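Diaminopimelate decarboxylase (Phaeodactylum tricornutum, PDB 7JPJ) probably decarboxylates diaminopimelate in lysine biosynthesis, as a pyridoxal 5'-phosphate-dependent enzyme that works as an obligate dimer and here holds D-lysine. Local coordinates at residues A[211-216]-A[253-258]; A[264-267]-A[271-274]. One frame throughout, in Å; residues are numbered along the deposited sequence.

Contact 1 (A[211-216]-A[253-258])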
loop_
_atom_site.group_PDB
_atom_site.type_symbol
_atom_site.label_atom_id
_atom_site.label_comp_id
_atom_site.label_asym_id
_atom_site.label_seq_id
_atom_site.Cartn_x
_atom_site.Cartn_y
_atom_site.Cartn_z
ATOM N N GLU A 211 -27.640 13.104 15.673
ATOM C CA GLU A 211 -28.182 12.219 16.697
ATOM C C GLU A 211 -27.345 10.959 16.893
ATOM O O GLU A 211 -27.483 10.296 17.927
ATOM C CB GLU A 211 -29.629 11.847 16.354
ATOM C CG GLU A 211 -30.496 11.308 17.513
ATOM C CD GLU A 211 -30.492 12.146 18.799
ATOM O OE1 GLU A 211 -31.127 11.696 19.780
ATOM O OE2 GLU A 211 -29.922 13.260 18.837
ATOM N N ILE A 212 -26.485 10.612 15.932
ATOM C CA ILE A 212 -25.545 9.517 16.151
ATOM C C ILE A 212 -24.373 9.988 17.002
ATOM O O ILE A 212 -23.915 9.274 17.902
ATOM C CB ILE A 212 -25.076 8.935 14.803
ATOM C CG1 ILE A 212 -26.217 8.186 14.109
ATOM C CG2 ILE A 212 -23.863 8.023 14.993
ATOM C CD1 ILE A 212 -26.976 7.234 15.011
ATOM N N TRP A 213 -23.887 11.205 16.744
ATOM C CA TRP A 213 -22.755 11.732 17.499
ATOM C C TRP A 213 -23.125 12.014 18.947
ATOM O O TRP A 213 -22.278 11.880 19.837
ATOM C CB TRP A 213 -22.220 12.994 16.825
ATOM C CG TRP A 213 -21.445 12.690 15.586
ATOM C CD1 TRP A 213 -21.918 12.672 14.305
ATOM C CD2 TRP A 213 -20.060 12.335 15.508
ATOM N NE1 TRP A 213 -20.910 12.332 13.435
ATOM C CE2 TRP A 213 -19.759 12.120 14.148
ATOM C CE3 TRP A 213 -19.045 12.179 16.456
ATOM C CZ2 TRP A 213 -18.486 11.762 13.713
ATOM C CZ3 TRP A 213 -17.781 11.823 16.023
ATOM C CH2 TRP A 213 -17.513 11.616 14.664
ATOM N N GLN A 214 -24.375 12.400 19.203
ATOM C CA GLN A 214 -24.810 12.590 20.582
ATOM C C GLN A 214 -24.831 11.264 21.335
ATOM O O GLN A 214 -24.442 11.203 22.508
ATOM C CB GLN A 214 -26.184 13.258 20.610
ATOM C CG GLN A 214 -26.747 13.441 22.007
ATOM C CD GLN A 214 -27.945 12.556 22.264
ATOM O OE1 GLN A 214 -28.904 12.550 21.491
ATOM N NE2 GLN A 214 -27.889 11.784 23.345
ATOM N N GLN A 215 -25.270 10.189 20.676
ATOM C CA GLN A 215 -25.208 8.872 21.303
ATOM C C GLN A 215 -23.773 8.403 21.482
ATOM O O GLN A 215 -23.468 7.699 22.451
ATOM C CB GLN A 215 -25.997 7.855 20.482
ATOM C CG GLN A 215 -27.446 7.739 20.895
ATOM C CD GLN A 215 -28.310 7.144 19.808
ATOM O OE1 GLN A 215 -28.864 7.861 18.972
ATOM N NE2 GLN A 215 -28.429 5.821 19.809
ATOM N N VAL A 216 -22.883 8.774 20.559
ATOM C CA VAL A 216 -21.463 8.485 20.733
ATOM C C VAL A 216 -20.946 9.143 22.007
ATOM O O VAL A 216 -20.242 8.519 22.811
ATOM C CB VAL A 216 -20.669 8.944 19.495
ATOM C CG1 VAL A 216 -19.196 9.111 19.830
ATOM C CG2 VAL A 216 -20.850 7.957 18.349
ATOM N N GLN A 253 -20.819 22.133 13.092
ATOM C CA GLN A 253 -21.710 22.914 13.940
ATOM C C GLN A 253 -22.990 22.148 14.252
ATOM O O GLN A 253 -23.532 22.262 15.358
ATOM C CB GLN A 253 -22.033 24.252 13.274
ATOM C CG GLN A 253 -20.819 25.133 13.030
ATOM C CD GLN A 253 -20.135 25.552 14.317
ATOM O OE1 GLN A 253 -20.781 25.729 15.353
ATOM N NE2 GLN A 253 -18.818 25.715 14.259
ATOM N N LYS A 254 -23.485 21.357 13.298
ATOM C CA LYS A 254 -24.747 20.653 13.501
ATOM C C LYS A 254 -24.585 19.449 14.420
ATOM O O LYS A 254 -25.451 19.194 15.264
ATOM C CB LYS A 254 -25.333 20.227 12.154
ATOM C CG LYS A 254 -25.928 21.378 11.371
ATOM C CD LYS A 254 -26.436 20.946 10.010
ATOM C CE LYS A 254 -27.145 22.103 9.321
ATOM N NZ LYS A 254 -26.374 23.370 9.480
ATOM N N ILE A 255 -23.496 18.691 14.272
ATOM C CA ILE A 255 -23.278 17.550 15.155
ATOM C C ILE A 255 -22.593 17.956 16.452
ATOM O O ILE A 255 -22.611 17.189 17.422
ATOM C CB ILE A 255 -22.452 16.451 14.465
ATOM C CG1 ILE A 255 -21.004 16.907 14.282
ATOM C CG2 ILE A 255 -23.079 16.067 13.129
ATOM C CD1 ILE A 255 -20.018 15.773 14.162
ATOM N N GLY A 256 -21.999 19.144 16.498
ATOM C CA GLY A 256 -21.271 19.587 17.668
ATOM C C GLY A 256 -22.145 20.012 18.831
ATOM O O GLY A 256 -21.802 19.753 19.987
ATOM N N LYS A 257 -23.269 20.668 18.549
ATOM C CA LYS A 257 -24.133 21.182 19.609
ATOM C C LYS A 257 -24.780 20.058 20.421
ATOM O O LYS A 257 -24.811 20.150 21.655
ATOM C CB LYS A 257 -25.196 22.123 19.030
ATOM C CG LYS A 257 -25.373 23.417 19.822
ATOM C CD LYS A 257 -24.224 24.393 19.561
ATOM C CE LYS A 257 -23.971 25.308 20.757
ATOM N NZ LYS A 257 -22.741 26.133 20.579
ATOM N N PRO A 258 -25.312 18.996 19.799
ATOM C CA PRO A 258 -25.784 17.860 20.612
ATOM C C PRO A 258 -24.673 17.188 21.403
ATOM O O PRO A 258 -24.931 16.660 22.494
ATOM C CB PRO A 258 -26.390 16.909 19.569
ATOM C CG PRO A 258 -26.735 17.779 18.424
ATOM C CD PRO A 258 -25.665 18.817 18.378
#
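W213 and I255 face each other where two helical segments meet, their CA atoms 6.3 Å apart, and the CA atoms of Q214 and P258 come closer still, at 5.4 Å. Residues 211-216 run on as regular helix, with V216 N hydrogen-bonded to I212 O, whereas 253-258 kinks at P258, whose ring nitrogen makes no bond to the turn before. No hydrogen bond crosses between the segments; the join is made by two residue pairs.

In the first pair, I255 lowers its CD1 methyl onto one face of the W213 indole, a CH-pi contact 3.5 Å from the centroid of the five-membered ring and only 2° off its normal. With chi1 at 70°, I255 CG1 lies between its own backbone N and carbonyl carbon and carries CD1 over the indole, while I255 CG2 reaches the rim at W213 CD1, 3.8 Å away. The indole is fixed further by its NE1, hydrogen-bonded to G207 O, and by stacking with Y239.

In the second pair, Q214 CB meets P258 CB at 3.8 Å, and Q214 CG lies against the backbone carbonyl oxygen of P258; the glutamine chain then leads away, leaving its aliphatic base to make the contact.

P210 also touches both I255 and P258. This is packing between successive helices on the outside of the alpha/beta-barrel, in the pyridoxal-binding domain of this decarboxylase family.

Contact 2 (A[264-267]-A[271-274])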
loop_
_atom_site.group_PDB
_atom_site.type_symbol
_atom_site.label_atom_id
_atom_site.label_comp_id
_atom_site.label_asym_id
_atom_site.label_seq_id
_atom_site.Cartn_x
_atom_site.Cartn_y
_atom_site.Cartn_z
ATOM N N LYS A 264 -22.965 18.965 28.830
ATOM C CA LYS A 264 -23.715 19.712 29.833
ATOM C C LYS A 264 -24.575 18.784 30.682
ATOM O O LYS A 264 -24.719 18.998 31.891
ATOM C CB LYS A 264 -24.583 20.776 29.161
ATOM C CG LYS A 264 -23.809 21.861 28.430
ATOM C CD LYS A 264 -24.681 23.091 28.212
ATOM C CE LYS A 264 -24.015 24.093 27.282
ATOM N NZ LYS A 264 -23.948 23.584 25.883
ATOM N N LYS A 265 -25.158 17.750 30.068
ATOM C CA LYS A 265 -25.965 16.807 30.833
ATOM C C LYS A 265 -25.112 16.012 31.810
ATOM O O LYS A 265 -25.594 15.630 32.882
ATOM C CB LYS A 265 -26.721 15.865 29.892
ATOM C CG LYS A 265 -27.854 15.091 30.567
ATOM C CD LYS A 265 -28.581 14.171 29.587
ATOM C CE LYS A 265 -29.761 14.873 28.918
ATOM N NZ LYS A 265 -29.476 15.280 27.509
ATOM N N PHE A 266 -23.851 15.757 31.459
ATOM C CA PHE A 266 -22.943 15.091 32.386
ATOM C C PHE A 266 -22.646 15.981 33.585
ATOM O O PHE A 266 -22.674 15.525 34.734
ATOM C CB PHE A 266 -21.652 14.701 31.665
ATOM C CG PHE A 266 -20.766 13.785 32.460
ATOM C CD1 PHE A 266 -21.015 12.424 32.501
ATOM C CD2 PHE A 266 -19.686 14.286 33.168
ATOM C CE1 PHE A 266 -20.202 11.576 33.234
ATOM C CE2 PHE A 266 -18.868 13.446 33.902
ATOM C CZ PHE A 266 -19.127 12.088 33.935
ATOM N N ALA A 267 -22.367 17.263 33.336
ATOM C CA ALA A 267 -22.119 18.200 34.422
ATOM C C ALA A 267 -23.365 18.466 35.255
ATOM O O ALA A 267 -23.247 18.894 36.408
ATOM C CB ALA A 267 -21.574 19.516 33.868
ATOM N N GLY A 271 -21.863 16.859 38.086
ATOM C CA GLY A 271 -21.217 18.019 38.668
ATOM C C GLY A 271 -19.795 18.254 38.219
ATOM O O GLY A 271 -19.071 19.012 38.871
ATOM N N ARG A 272 -19.368 17.632 37.124
ATOM C CA ARG A 272 -18.008 17.764 36.619
ATOM C C ARG A 272 -18.044 18.328 35.206
ATOM O O ARG A 272 -18.741 17.796 34.337
ATOM C CB ARG A 272 -17.283 16.416 36.636
ATOM C CG ARG A 272 -16.923 15.924 38.029
ATOM C CD ARG A 272 -16.831 14.405 38.076
ATOM N NE ARG A 272 -15.994 13.873 37.006
ATOM C CZ ARG A 272 -15.959 12.593 36.653
ATOM N NH1 ARG A 272 -16.722 11.709 37.284
ATOM N NH2 ARG A 272 -15.167 12.196 35.666
ATOM N N GLU A 273 -17.293 19.403 34.981
ATOM C CA GLU A 273 -17.203 20.044 33.674
ATOM C C GLU A 273 -15.944 19.533 32.981
ATOM O O GLU A 273 -14.825 19.840 33.405
ATOM C CB GLU A 273 -17.195 21.563 33.824
ATOM C CG GLU A 273 -18.428 22.101 34.544
ATOM C CD GLU A 273 -18.426 23.612 34.691
ATOM O OE1 GLU A 273 -17.494 24.266 34.174
ATOM O OE2 GLU A 273 -19.364 24.148 35.323
ATOM N N LEU A 274 -16.128 18.751 31.921
ATOM C CA LEU A 274 -15.041 18.009 31.297
ATOM C C LEU A 274 -14.522 18.725 30.058
ATOM O O LEU A 274 -15.298 19.270 29.268
ATOM C CB LEU A 274 -15.495 16.598 30.910
ATOM C CG LEU A 274 -15.911 15.631 32.019
ATOM C CD1 LEU A 274 -16.350 14.307 31.419
ATOM C CD2 LEU A 274 -14.785 15.422 33.017
#
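F266 drives the edge of its ring toward one face of the R272 guanidinium: F266 CE2 lies over the centre of that face, 4.1 Å from R272 CZ, and the two planes are 86° apart, a T-shaped arrangement. Also at the ring's edge, near its plane, lies R272 O, 3.8 Å from F266 CD2. A third neighbour, L274, brings its CD1 methyl obliquely to within 3.6 Å of F266 CE2. The phenyl group is carried to this spot because F266 CG is anti to the backbone N (chi1 -169°), which swings the ring from the helix toward the chain that follows it. The arginine bends at chi3, and its NH2 is held by C224 O and V230 O, so the flat group is tied down at its polar end while the phenyl edge abuts its face.

Replacing F266 by an alanine would remove the whole ring and would probably leave a gap between the R272 guanidinium face and L274 CD1, taking away the ring edge that meets both.

Beside this cluster A267 CB lies beside the R272 carbonyl and touches E273 CG at 4.1 Å. The backbone turns at G271, whose N donates a weak hydrogen bond to A267 O (3.0 Å, 129° at the hydrogen); its positive phi takes the chain out of the helix. L221 of helix 210-222 touches both F266 and L274. The arrangement is a glycine-terminated helix end, folding the chain back along helix 252-270 toward strand 275-278 of the barrel.

In the fold
Both contacts use helix 252-270 and come in series along the chain: 211-216 meets 253-258 near the start of that helix, then contact 2 closes its far end as the chain turns toward strand 275-278. Their centres are 16 Å apart and their nearest atoms about 5 Å, without touching. Helix 210-222 links them as well, supplying one side of contact 1 and, through L221, a neighbour of contact 2. One end of helix 252-270 thus packs on the preceding helix, the other on the loop that leads to strand 275-278. Neither contact lies at an annotated site, although the W213 side chain comes to about 11 Å from bound D-lysine.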